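Local coordinates for protein sugar phosphate isomerase/epimerase (Parabacteroides distasonis, PDB 3L23) that binds a magnesium ion in a xylose isomerase-like TIM barrel and probably acts as an isomerase or epimerase on sugar substrates, at residues G16-S21 against E47-G52; F213-Y218 against D236-L241; N225-Y230 against E258-Q263; V240-D245 against D271-L276. All blocks are in the same frame, centred on the assembly; numbering follows the deposited sequence.

Contact 1. Residues G16-S21 against E47-G52. With EDO (1,2-ethanediol), chain E.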
# COMPACT_ATOMS: atom_id res chain seq x y z
N GLY A 16 6.75 -7.07 8.57
CA GLY A 16 7.02 -6.20 7.47
C GLY A 16 6.98 -4.74 7.83
O GLY A 16 6.25 -4.34 8.76
N LEU A 17 7.71 -3.92 7.05
CA LEU A 17 7.71 -2.46 7.20
C LEU A 17 7.51 -1.75 5.87
O LEU A 17 8.24 -2.02 4.89
CB LEU A 17 9.04 -1.95 7.78
CG LEU A 17 9.24 -0.49 8.16
CD1 LEU A 17 8.19 0.03 9.20
CD2 LEU A 17 10.68 -0.19 8.66
N GLN A 18 6.58 -0.79 5.84
CA GLN A 18 6.46 0.11 4.71
C GLN A 18 7.48 1.22 5.00
O GLN A 18 7.36 2.00 5.97
CB GLN A 18 5.02 0.61 4.57
CG GLN A 18 4.79 1.86 3.75
CD GLN A 18 5.49 1.89 2.41
OE1 GLN A 18 6.45 2.61 2.25
NE2 GLN A 18 4.98 1.12 1.42
N ILE A 19 8.51 1.28 4.18
CA ILE A 19 9.63 2.16 4.49
C ILE A 19 9.33 3.67 4.50
O ILE A 19 10.12 4.45 5.05
CB ILE A 19 10.86 1.89 3.57
CG1 ILE A 19 10.59 2.28 2.12
CG2 ILE A 19 11.28 0.41 3.67
CD1 ILE A 19 11.83 2.06 1.15
N TYR A 20 8.23 4.08 3.89
CA TYR A 20 7.84 5.50 3.97
C TYR A 20 7.67 5.94 5.43
O TYR A 20 7.81 7.09 5.74
CB TYR A 20 6.52 5.70 3.22
CG TYR A 20 6.12 7.12 2.94
CD1 TYR A 20 6.81 7.89 2.02
CD2 TYR A 20 4.98 7.65 3.50
CE1 TYR A 20 6.41 9.18 1.73
CE2 TYR A 20 4.57 8.94 3.22
CZ TYR A 20 5.27 9.69 2.34
OH TYR A 20 4.84 10.98 2.03
N SER A 21 7.41 4.99 6.30
CA SER A 21 7.32 5.23 7.74
C SER A 21 8.54 5.94 8.30
O SER A 21 8.43 6.68 9.26
CB SER A 21 7.17 3.90 8.49
OG SER A 21 6.00 3.21 8.03
N GLU A 47 8.22 -3.20 2.25
CA GLU A 47 7.45 -2.67 1.15
C GLU A 47 8.05 -1.31 0.86
O GLU A 47 8.19 -0.45 1.77
CB GLU A 47 6.01 -2.53 1.53
CG GLU A 47 5.13 -2.02 0.36
CD GLU A 47 3.69 -2.01 0.80
OE1 GLU A 47 3.35 -1.18 1.68
OE2 GLU A 47 2.91 -2.86 0.29
N LEU A 48 8.45 -1.12 -0.41
CA LEU A 48 9.11 0.10 -0.85
C LEU A 48 8.13 1.27 -1.02
O LEU A 48 6.92 1.07 -1.15
CB LEU A 48 9.81 -0.15 -2.19
CG LEU A 48 10.75 -1.34 -2.31
CD1 LEU A 48 11.29 -1.44 -3.75
CD2 LEU A 48 11.89 -1.22 -1.27
N ALA A 49 8.70 2.47 -0.99
CA ALA A 49 8.04 3.67 -1.44
C ALA A 49 9.13 4.43 -2.13
O ALA A 49 10.32 4.15 -1.91
CB ALA A 49 7.51 4.49 -0.29
N GLY A 50 8.75 5.35 -2.99
CA GLY A 50 9.77 6.22 -3.60
C GLY A 50 10.51 5.64 -4.79
O GLY A 50 11.56 6.18 -5.19
N TYR A 51 9.99 4.55 -5.36
CA TYR A 51 10.51 4.06 -6.63
C TYR A 51 10.28 5.10 -7.75
O TYR A 51 9.21 5.70 -7.85
CB TYR A 51 9.87 2.74 -7.04
CG TYR A 51 10.07 2.46 -8.53
CD1 TYR A 51 11.25 1.88 -9.00
CD2 TYR A 51 9.10 2.84 -9.47
CE1 TYR A 51 11.46 1.68 -10.36
CE2 TYR A 51 9.30 2.62 -10.83
CZ TYR A 51 10.47 2.04 -11.26
OH TYR A 51 10.71 1.82 -12.60
N GLY A 52 11.28 5.30 -8.59
CA GLY A 52 11.10 6.04 -9.82
C GLY A 52 12.31 5.92 -10.71
O GLY A 52 13.41 6.08 -10.24
C1 EDO E . 8.62 5.20 -14.40
O1 EDO E . 8.86 3.83 -14.67
C2 EDO E . 8.89 5.40 -12.93
O2 EDO E . 9.24 6.75 -12.63
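Gln-18 and Glu-47 are paired across two parallel strands of the barrel. Glu-47 N gives its hydrogen to Leu-17 O at 2.9 Å, and Ile-19 N gives to Glu-47 O at 3.0 Å, so the peptide units either side of Gln-18 are fastened to one residue of the neighbouring strand. Helix 31-40 makes the return between the strands, a beta-alpha-beta unit.

The side-chain bonds centre on the Gln-18 amide. With CG anti to the backbone N (chi1 161°) and a bend at chi2, the chain curls back so that NE2 can reach Glu-47 OE1 at 2.8 Å, on the anti side and tilted out of the carboxylate plane. NE2 also meets Leu-48 O at 3.2 Å, standing above that carbonyl's plane. The amide oxygen OE1 turns the other way and takes the hydrogen of Tyr-20 N on a lone pair, 2.8 Å away, which fixes the amide's rotation. Glutamine suits the place because it donates and accepts at once; with alanine instead, Tyr-20 N would probably lose its side-chain acceptor and Glu-47 OE1 one of its two donors.

Apolar contacts fill in beyond Gln-18. Ile-19 CD1 meets Leu-48 CD2 at 4.1 Å, and the small Ala-49 sets its CB against Tyr-20 CB at 3.8 Å.

Glu-47 OE1 also accepts from NE2 of the magnesium ligand His-242, and OE2 bonds to Ser-77. Held by these donors, the carboxylate probably orients and polarises that imidazole, which places Gln-18 behind Glu-47 in the chain of hydrogen bonds leading to the metal.

Contact 2. Residues F213-Y218 against D236-L241. With MG (magnesium ion), chain B.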
# COMPACT_ATOMS: atom_id res chain seq x y z
N PHE A 213 -6.51 -6.39 -3.25
CA PHE A 213 -6.48 -5.25 -2.37
C PHE A 213 -5.52 -5.42 -1.19
O PHE A 213 -5.42 -6.51 -0.58
CB PHE A 213 -7.92 -4.93 -1.89
CG PHE A 213 -8.82 -4.47 -3.01
CD1 PHE A 213 -9.43 -5.34 -3.84
CD2 PHE A 213 -8.96 -3.11 -3.28
CE1 PHE A 213 -10.19 -4.90 -4.92
CE2 PHE A 213 -9.72 -2.66 -4.37
CZ PHE A 213 -10.33 -3.54 -5.17
N GLU A 214 -4.78 -4.35 -0.90
CA GLU A 214 -3.98 -4.26 0.32
C GLU A 214 -4.78 -3.32 1.19
O GLU A 214 -4.71 -2.11 0.99
CB GLU A 214 -2.59 -3.67 0.03
CG GLU A 214 -1.71 -3.47 1.26
CD GLU A 214 -0.39 -2.89 0.93
OE1 GLU A 214 -0.35 -1.78 0.37
OE2 GLU A 214 0.64 -3.53 1.20
N MSE A 215 -5.48 -3.87 2.19
CA MSE A 215 -6.37 -3.03 3.00
C MSE A 215 -5.55 -2.36 4.11
O MSE A 215 -4.85 -3.03 4.89
CB MSE A 215 -7.50 -3.84 3.63
CG MSE A 215 -8.28 -3.06 4.68
SE MSE A 215 -10.02 -3.79 5.01
CE MSE A 215 -10.94 -2.93 3.61
N ASP A 216 -5.62 -1.04 4.17
CA ASP A 216 -4.99 -0.29 5.26
C ASP A 216 -6.03 -0.21 6.36
O ASP A 216 -7.05 0.49 6.22
CB ASP A 216 -4.52 1.07 4.80
CG ASP A 216 -3.76 1.83 5.87
OD1 ASP A 216 -4.32 1.99 6.96
OD2 ASP A 216 -2.66 2.33 5.56
N VAL A 217 -5.75 -0.90 7.46
CA VAL A 217 -6.79 -1.03 8.49
C VAL A 217 -7.12 0.31 9.14
O VAL A 217 -8.27 0.52 9.55
CB VAL A 217 -6.45 -2.13 9.54
CG1 VAL A 217 -6.34 -3.47 8.85
CG2 VAL A 217 -5.16 -1.82 10.34
N TYR A 218 -6.11 1.18 9.35
CA TYR A 218 -6.34 2.47 9.98
C TYR A 218 -7.20 3.37 9.08
O TYR A 218 -8.18 4.00 9.54
CB TYR A 218 -5.02 3.19 10.24
CG TYR A 218 -5.14 4.64 10.68
CD1 TYR A 218 -5.47 5.00 12.00
CD2 TYR A 218 -4.95 5.71 9.78
CE1 TYR A 218 -5.53 6.31 12.39
CE2 TYR A 218 -5.01 6.98 10.16
CZ TYR A 218 -5.32 7.32 11.47
OH TYR A 218 -5.41 8.60 11.89
N ASP A 236 -11.71 -13.32 -0.44
CA ASP A 236 -11.09 -13.61 -1.74
C ASP A 236 -10.32 -12.43 -2.37
O ASP A 236 -9.57 -12.63 -3.33
CB ASP A 236 -12.14 -14.12 -2.74
CG ASP A 236 -13.35 -13.13 -2.96
OD1 ASP A 236 -13.86 -12.46 -2.00
OD2 ASP A 236 -13.84 -13.11 -4.12
N ARG A 237 -10.56 -11.22 -1.87
CA ARG A 237 -10.03 -10.01 -2.51
C ARG A 237 -8.95 -9.30 -1.71
O ARG A 237 -8.10 -8.63 -2.28
CB ARG A 237 -11.18 -9.02 -2.72
CG ARG A 237 -12.39 -9.59 -3.45
CD ARG A 237 -12.04 -10.20 -4.81
NE ARG A 237 -11.28 -9.34 -5.72
CZ ARG A 237 -11.77 -8.35 -6.44
NH1 ARG A 237 -13.03 -8.00 -6.37
NH2 ARG A 237 -10.97 -7.68 -7.25
N ILE A 238 -9.02 -9.38 -0.38
CA ILE A 238 -8.07 -8.64 0.47
C ILE A 238 -6.93 -9.57 0.84
O ILE A 238 -7.14 -10.49 1.63
CB ILE A 238 -8.77 -8.08 1.72
CG1 ILE A 238 -9.86 -7.08 1.30
CG2 ILE A 238 -7.69 -7.48 2.64
CD1 ILE A 238 -10.94 -6.79 2.37
N LYS A 239 -5.76 -9.37 0.24
CA LYS A 239 -4.66 -10.31 0.31
C LYS A 239 -3.45 -9.85 1.10
O LYS A 239 -2.59 -10.67 1.41
CB LYS A 239 -4.19 -10.62 -1.10
CG LYS A 239 -5.28 -11.22 -1.97
CD LYS A 239 -5.30 -12.70 -1.95
CE LYS A 239 -6.38 -13.28 -2.92
NZ LYS A 239 -6.33 -12.68 -4.32
N VAL A 240 -3.37 -8.56 1.41
CA VAL A 240 -2.25 -7.97 2.15
C VAL A 240 -2.84 -6.92 3.07
O VAL A 240 -3.84 -6.34 2.73
CB VAL A 240 -1.22 -7.31 1.19
CG1 VAL A 240 0.01 -6.82 1.95
CG2 VAL A 240 -0.80 -8.30 0.05
N LEU A 241 -2.24 -6.67 4.24
CA LEU A 241 -2.69 -5.56 5.08
C LEU A 241 -1.61 -4.51 5.36
O LEU A 241 -0.43 -4.80 5.39
CB LEU A 241 -3.18 -6.03 6.47
CG LEU A 241 -4.32 -7.04 6.56
CD1 LEU A 241 -4.66 -7.33 8.01
CD2 LEU A 241 -5.53 -6.47 5.81
MG MG B . -1.12 2.63 4.35
O HOH W 1 -1.72 4.67 4.26
O HOH W 2 0.53 3.54 2.92
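Two neighbouring parallel strands of the TIM barrel meet here, and the first of them ends in the magnesium ligand Asp-216. Phe-213 N donates to Arg-237 O, Lys-239 N to Phe-213 O and Met-215 N to Val-240 O, the last at 3.0 Å. The register slips by one residue between Phe-213 and Glu-214, a beta bulge.

Met-215, a selenomethionine, lies on the face shared with Phe-213, Ile-238 and Leu-241. Its CB touches Ile-238 CG2 at 3.8 Å and Leu-241 CD2 at 3.9 Å. SE and CE both lie 4.1 Å from Ile-238 CD1, and the chain end packs on Pro-227 and Tyr-230 of helix 227-233. Phe-213 brings its ring edge, at CE1, over one face of the Arg-237 guanidinium, 3.7 Å from NH2, with the two planes 74° apart. That guanidinium is hydrogen-bonded to Leu-203, Val-211 and Thr-206.

On the face shared with Val-240, Glu-214 extends its chain so that OE2 comes within 3.4 Å of Val-240 CG1, and OE1 accepts from His-79. OE2 also lies close to Glu-47 OE2, a pair of like-charged groups. Glutamate suits this inner face because it is long enough to reach the histidine; a leucine in its place would probably leave His-79 without this acceptor and free its ring to turn.

Asp-216 turns CG away from its own amide nitrogen (chi1 -175°), and OD2 binds magnesium at 2.0 Å, while OD1 caps the following helix by accepting from Trp-219 N. A carboxylate ligand at the C-terminal end of a barrel strand, with apolar residues turned outward to the helices, is characteristic of TIM-barrel metal sites.

Contact 3. Residues N225-Y230 against E258-Q263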
# COMPACT_ATOMS: atom_id res chain seq x y z
N ASN A 225 -15.56 2.75 8.32
CA ASN A 225 -15.82 1.33 8.00
C ASN A 225 -14.97 0.38 8.84
O ASN A 225 -13.95 0.75 9.44
CB ASN A 225 -15.60 1.05 6.50
CG ASN A 225 -16.76 1.49 5.67
OD1 ASN A 225 -17.57 0.65 5.28
ND2 ASN A 225 -16.91 2.82 5.44
N ASP A 226 -15.38 -0.88 8.88
CA ASP A 226 -14.74 -1.90 9.73
C ASP A 226 -13.90 -2.84 8.90
O ASP A 226 -14.46 -3.60 8.14
CB ASP A 226 -15.82 -2.71 10.43
CG ASP A 226 -15.27 -3.80 11.34
OD1 ASP A 226 -14.05 -3.81 11.65
OD2 ASP A 226 -16.10 -4.66 11.74
N PRO A 227 -12.57 -2.84 9.11
CA PRO A 227 -11.72 -3.73 8.33
C PRO A 227 -11.99 -5.20 8.61
O PRO A 227 -11.81 -6.04 7.73
CB PRO A 227 -10.31 -3.34 8.75
CG PRO A 227 -10.43 -2.74 10.06
CD PRO A 227 -11.77 -2.03 10.04
N VAL A 228 -12.47 -5.52 9.80
CA VAL A 228 -12.80 -6.92 10.10
C VAL A 228 -14.00 -7.39 9.27
O VAL A 228 -13.97 -8.47 8.69
CB VAL A 228 -12.99 -7.11 11.60
CG1 VAL A 228 -13.61 -8.46 11.91
CG2 VAL A 228 -11.61 -6.93 12.31
N GLU A 229 -15.06 -6.59 9.21
CA GLU A 229 -16.19 -6.87 8.34
C GLU A 229 -15.80 -7.01 6.88
O GLU A 229 -16.32 -7.89 6.18
CB GLU A 229 -17.26 -5.77 8.47
CG GLU A 229 -18.47 -5.97 7.57
CD GLU A 229 -19.48 -4.78 7.58
OE1 GLU A 229 -19.15 -3.66 8.08
OE2 GLU A 229 -20.60 -5.01 7.07
N TYR A 230 -14.93 -6.13 6.39
CA TYR A 230 -14.45 -6.21 5.01
C TYR A 230 -13.70 -7.53 4.74
O TYR A 230 -13.93 -8.19 3.70
CB TYR A 230 -13.59 -4.99 4.60
CG TYR A 230 -14.45 -3.96 3.93
CD1 TYR A 230 -14.79 -4.08 2.60
CD2 TYR A 230 -14.98 -2.89 4.66
CE1 TYR A 230 -15.64 -3.14 1.98
CE2 TYR A 230 -15.81 -2.00 4.07
CZ TYR A 230 -16.17 -2.13 2.73
OH TYR A 230 -17.04 -1.19 2.19
N GLU A 258 -6.15 -7.00 18.21
CA GLU A 258 -6.39 -8.41 18.51
C GLU A 258 -7.37 -9.00 17.50
O GLU A 258 -7.12 -10.06 16.94
CB GLU A 258 -6.86 -8.61 19.95
CG GLU A 258 -7.07 -10.08 20.33
CD GLU A 258 -7.45 -10.28 21.77
OE1 GLU A 258 -7.60 -9.28 22.53
OE2 GLU A 258 -7.59 -11.45 22.17
N MSE A 259 -8.49 -8.31 17.25
CA MSE A 259 -9.49 -8.79 16.31
C MSE A 259 -8.99 -8.73 14.88
O MSE A 259 -9.29 -9.62 14.08
CB MSE A 259 -10.83 -8.00 16.49
CG MSE A 259 -11.98 -8.54 15.72
SE MSE A 259 -12.62 -10.23 16.45
CE MSE A 259 -12.54 -11.19 14.71
N ILE A 260 -8.27 -7.66 14.52
CA ILE A 260 -7.69 -7.54 13.19
C ILE A 260 -6.76 -8.73 12.89
O ILE A 260 -6.89 -9.35 11.85
CB ILE A 260 -6.97 -6.20 13.01
CG1 ILE A 260 -8.01 -5.10 12.89
CG2 ILE A 260 -6.06 -6.20 11.79
CD1 ILE A 260 -7.43 -3.70 13.01
N PHE A 261 -5.85 -9.05 13.81
CA PHE A 261 -4.94 -10.19 13.58
C PHE A 261 -5.65 -11.54 13.59
O PHE A 261 -5.32 -12.42 12.81
CB PHE A 261 -3.77 -10.19 14.55
CG PHE A 261 -2.65 -9.32 14.11
CD1 PHE A 261 -2.64 -7.93 14.43
CD2 PHE A 261 -1.63 -9.84 13.32
CE1 PHE A 261 -1.60 -7.10 13.99
CE2 PHE A 261 -0.61 -9.02 12.89
CZ PHE A 261 -0.59 -7.67 13.22
N LYS A 262 -6.63 -11.70 14.47
CA LYS A 262 -7.42 -12.93 14.49
C LYS A 262 -8.03 -13.15 13.11
O LYS A 262 -7.97 -14.26 12.53
CB LYS A 262 -8.50 -12.82 15.55
CG LYS A 262 -9.44 -14.00 15.57
CD LYS A 262 -10.24 -14.04 16.84
CE LYS A 262 -11.48 -14.86 16.66
NZ LYS A 262 -12.12 -15.10 17.97
N GLN A 263 -8.63 -12.08 12.58
CA GLN A 263 -9.28 -12.19 11.30
C GLN A 263 -8.26 -12.41 10.16
O GLN A 263 -8.54 -13.15 9.22
CB GLN A 263 -10.18 -10.95 11.01
CG GLN A 263 -11.10 -11.20 9.83
CD GLN A 263 -12.13 -12.30 10.10
OE1 GLN A 263 -12.83 -12.28 11.14
NE2 GLN A 263 -12.19 -13.30 9.19
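Val-228 lays its two methyl groups against one side of helix 257-267, formed by Met-259, Ile-260 and Gln-263. CG2 sits 3.8 Å from CG of Met-259, a selenomethionine, and 4.1 Å from Ile-260 CG1. The other methyl, CG1, faces the outer part of the contact, meeting Met-259 CE at 4.1 Å and Gln-263 OE1 at 4.0 Å. The Met-259 chain, bent at chi2 and chi3, crosses the valine at about a right angle and folds its methyl back to CG1. A short branched residue fits here, since both methyls are spent on the neighbour while the backbones come close: the CA atoms of Val-228 and Ile-260 are 6.0 Å apart.

These are two helices of the outer layer of the TIM barrel, placed around the strands, and no hydrogen bond joins the two segments. Deeper in, Pro-227 CG approaches Ile-260 CD1 at 4.3 Å, and both residues continue inward, the proline onto Met-215 and the isoleucine onto Ile-243 of the strands.

Proline also suits the first turn of its helix, where no preceding carbonyl needs its missing N-H. Asp-226 occupies the N-cap just before it: OD1 accepts from Val-228 N at 3.0 Å, from above the carboxylate plane, and OD2 takes a weak bond from Glu-229 N. The amide of Gln-263 is satisfied on both ends, NE2 by Asn-267 and OE1 by Gln-232 farther along the valine's own helix.

Contact 4. Residues V240-D245 against D271-L276. With MG (magnesium ion), chain B; EDO (1,2-ethanediol), chain F.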
# COMPACT_ATOMS: atom_id res chain seq x y z
N VAL A 240 -3.37 -8.56 1.41
CA VAL A 240 -2.25 -7.97 2.15
C VAL A 240 -2.84 -6.92 3.07
O VAL A 240 -3.84 -6.34 2.73
CB VAL A 240 -1.22 -7.31 1.19
CG1 VAL A 240 0.01 -6.82 1.95
CG2 VAL A 240 -0.80 -8.30 0.05
N LEU A 241 -2.24 -6.67 4.24
CA LEU A 241 -2.69 -5.56 5.08
C LEU A 241 -1.61 -4.51 5.36
O LEU A 241 -0.43 -4.80 5.39
CB LEU A 241 -3.18 -6.03 6.47
CG LEU A 241 -4.32 -7.04 6.56
CD1 LEU A 241 -4.66 -7.33 8.01
CD2 LEU A 241 -5.53 -6.47 5.81
N HIS A 242 -2.04 -3.26 5.55
CA HIS A 242 -1.25 -2.31 6.31
C HIS A 242 -1.78 -2.28 7.73
O HIS A 242 -2.99 -2.13 7.95
CB HIS A 242 -1.33 -0.90 5.72
CG HIS A 242 -0.32 -0.65 4.65
ND1 HIS A 242 -0.07 0.63 4.17
CD2 HIS A 242 0.47 -1.49 3.96
CE1 HIS A 242 0.88 0.54 3.25
NE2 HIS A 242 1.22 -0.73 3.10
N ILE A 243 -0.86 -2.48 8.68
CA ILE A 243 -1.14 -2.41 10.11
C ILE A 243 -0.62 -1.06 10.58
O ILE A 243 0.58 -0.75 10.50
CB ILE A 243 -0.46 -3.59 10.87
CG1 ILE A 243 -0.93 -4.97 10.39
CG2 ILE A 243 -0.64 -3.50 12.41
CD1 ILE A 243 -2.42 -5.26 10.49
N LYS A 244 -1.56 -0.22 11.03
CA LYS A 244 -1.32 1.18 11.29
C LYS A 244 -2.27 1.65 12.37
O LYS A 244 -3.39 1.13 12.45
CB LYS A 244 -1.60 1.99 10.01
CG LYS A 244 -1.22 3.41 10.10
CD LYS A 244 -1.48 4.21 8.83
CE LYS A 244 -1.05 5.64 9.05
NZ LYS A 244 -1.71 6.34 10.23
N ASP A 245 -1.85 2.65 13.15
CA ASP A 245 -2.67 3.29 14.20
C ASP A 245 -2.54 4.80 13.92
O ASP A 245 -1.99 5.19 12.89
CB ASP A 245 -2.14 2.88 15.60
CG ASP A 245 -3.18 2.98 16.71
OD1 ASP A 245 -4.10 3.84 16.67
OD2 ASP A 245 -3.02 2.22 17.72
N ASP A 271 0.81 -11.70 4.34
CA ASP A 271 1.72 -10.58 4.34
C ASP A 271 1.07 -9.35 4.93
O ASP A 271 -0.06 -9.03 4.60
CB ASP A 271 2.17 -10.29 2.90
CG ASP A 271 3.07 -11.40 2.35
OD1 ASP A 271 4.17 -11.57 2.93
OD2 ASP A 271 2.67 -12.06 1.38
N TYR A 272 1.80 -8.67 5.81
CA TYR A 272 1.41 -7.38 6.29
C TYR A 272 2.62 -6.49 6.44
O TYR A 272 3.77 -6.97 6.57
CB TYR A 272 0.61 -7.44 7.61
CG TYR A 272 1.44 -7.81 8.82
CD1 TYR A 272 2.14 -6.87 9.55
CD2 TYR A 272 1.50 -9.11 9.26
CE1 TYR A 272 2.88 -7.20 10.67
CE2 TYR A 272 2.26 -9.45 10.37
CZ TYR A 272 2.92 -8.47 11.08
OH TYR A 272 3.68 -8.80 12.20
N PHE A 273 2.36 -5.19 6.40
CA PHE A 273 3.37 -4.15 6.61
C PHE A 273 2.95 -3.12 7.65
O PHE A 273 1.83 -2.59 7.62
CB PHE A 273 3.69 -3.45 5.30
CG PHE A 273 4.15 -4.40 4.25
CD1 PHE A 273 5.43 -4.89 4.28
CD2 PHE A 273 3.25 -4.94 3.35
CE1 PHE A 273 5.85 -5.84 3.36
CE2 PHE A 273 3.65 -5.86 2.41
CZ PHE A 273 4.96 -6.34 2.42
N VAL A 274 3.86 -2.86 8.57
CA VAL A 274 3.73 -1.76 9.52
C VAL A 274 3.85 -0.43 8.82
O VAL A 274 4.73 -0.21 7.99
CB VAL A 274 4.85 -1.85 10.65
CG1 VAL A 274 4.97 -0.52 11.42
CG2 VAL A 274 4.57 -3.05 11.54
N GLU A 275 2.97 0.50 9.20
CA GLU A 275 3.05 1.86 8.72
C GLU A 275 2.92 2.84 9.86
O GLU A 275 2.13 2.62 10.80
CB GLU A 275 1.97 2.11 7.68
CG GLU A 275 2.06 3.52 7.16
CD GLU A 275 1.18 3.76 5.97
OE1 GLU A 275 0.17 3.08 5.81
OE2 GLU A 275 1.50 4.67 5.19
N LEU A 276 3.70 3.92 9.80
CA LEU A 276 3.68 4.98 10.81
C LEU A 276 3.76 6.33 10.11
O LEU A 276 4.69 6.57 9.36
CB LEU A 276 4.87 4.80 11.77
CG LEU A 276 5.00 5.78 12.91
CD1 LEU A 276 3.85 5.54 13.88
CD2 LEU A 276 6.39 5.72 13.56
MG MG B . -1.12 2.63 4.35
C1 EDO F . 4.80 -9.78 7.63
O1 EDO F . 4.57 -9.64 6.22
C2 EDO F . 4.22 -11.09 8.13
O2 EDO F . 4.92 -12.14 7.49
O HOH W 3 0.87 3.68 12.94
O HOH W 2 0.53 3.54 2.92
O HOH W 1 -1.72 4.67 4.26
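Glu-275 reaches across toward Lys-244 and His-242, and its side chain can be followed outward. CB and CG run beside the aliphatic part of Lys-244, CG lying 4.0 Å from the lysine's CD. The chain is extended (chi1 -179°), which carries CD and its oxygens to the metal. OE1 binds magnesium at 2.0 Å, and OE2 accepts a hydrogen from a metal-bound water at 2.7 Å.

His-242 meets the same ion through ND1, at 2.3 Å. Its ring stands almost perpendicular to the carboxylate, the planes 86° apart. ND1 and Glu-275 OE1 are 3.0 Å apart because both bind the ion, and this is not a hydrogen bond. Asp-216 and His-165 complete the protein ligands.

Beneath the site the strands are joined in parallel, Phe-273 N to Leu-241 O, Ile-243 N to Phe-273 O and Glu-275 N to Ile-243 O. Phe-273 offers its ring edge to Val-240 CG1, 3.8 Å from CE2. On the outward face Ile-243 CG1 packs 3.7 Å from Tyr-272 CD1. Lysine suits position Lys-244 because its long aliphatic chain can lie along Glu-275 while the amine reaches Glu-277 and Asp-245 O.

His-242 is held by the metal at ND1 and by Glu-47 at NE2, while Glu-275 holds the ion directly and through a bound water, which probably limits rotation of both groups.

Overall arrangement
Contacts 1, 2 and 4 are buried in the barrel wall and belong to one sheet, whereas contact 3 lies in the helical layer about 17 Å from the chain centre and is only partly buried. Contacts 2 and 4 share strand 238-243 and the magnesium ion, supplying three of its four protein ligands between them. Contact 1 provides no ligand but reaches contact 4 through Glu-47 and His-242, and through backbone pairing of strand 16-18 with strand 272-274. Polar and metal chemistry therefore gathers inside the barrel, while apolar groups on the strands' outer face pass from contacts 2 and 4 to the mainly apolar helix packing of contact 3.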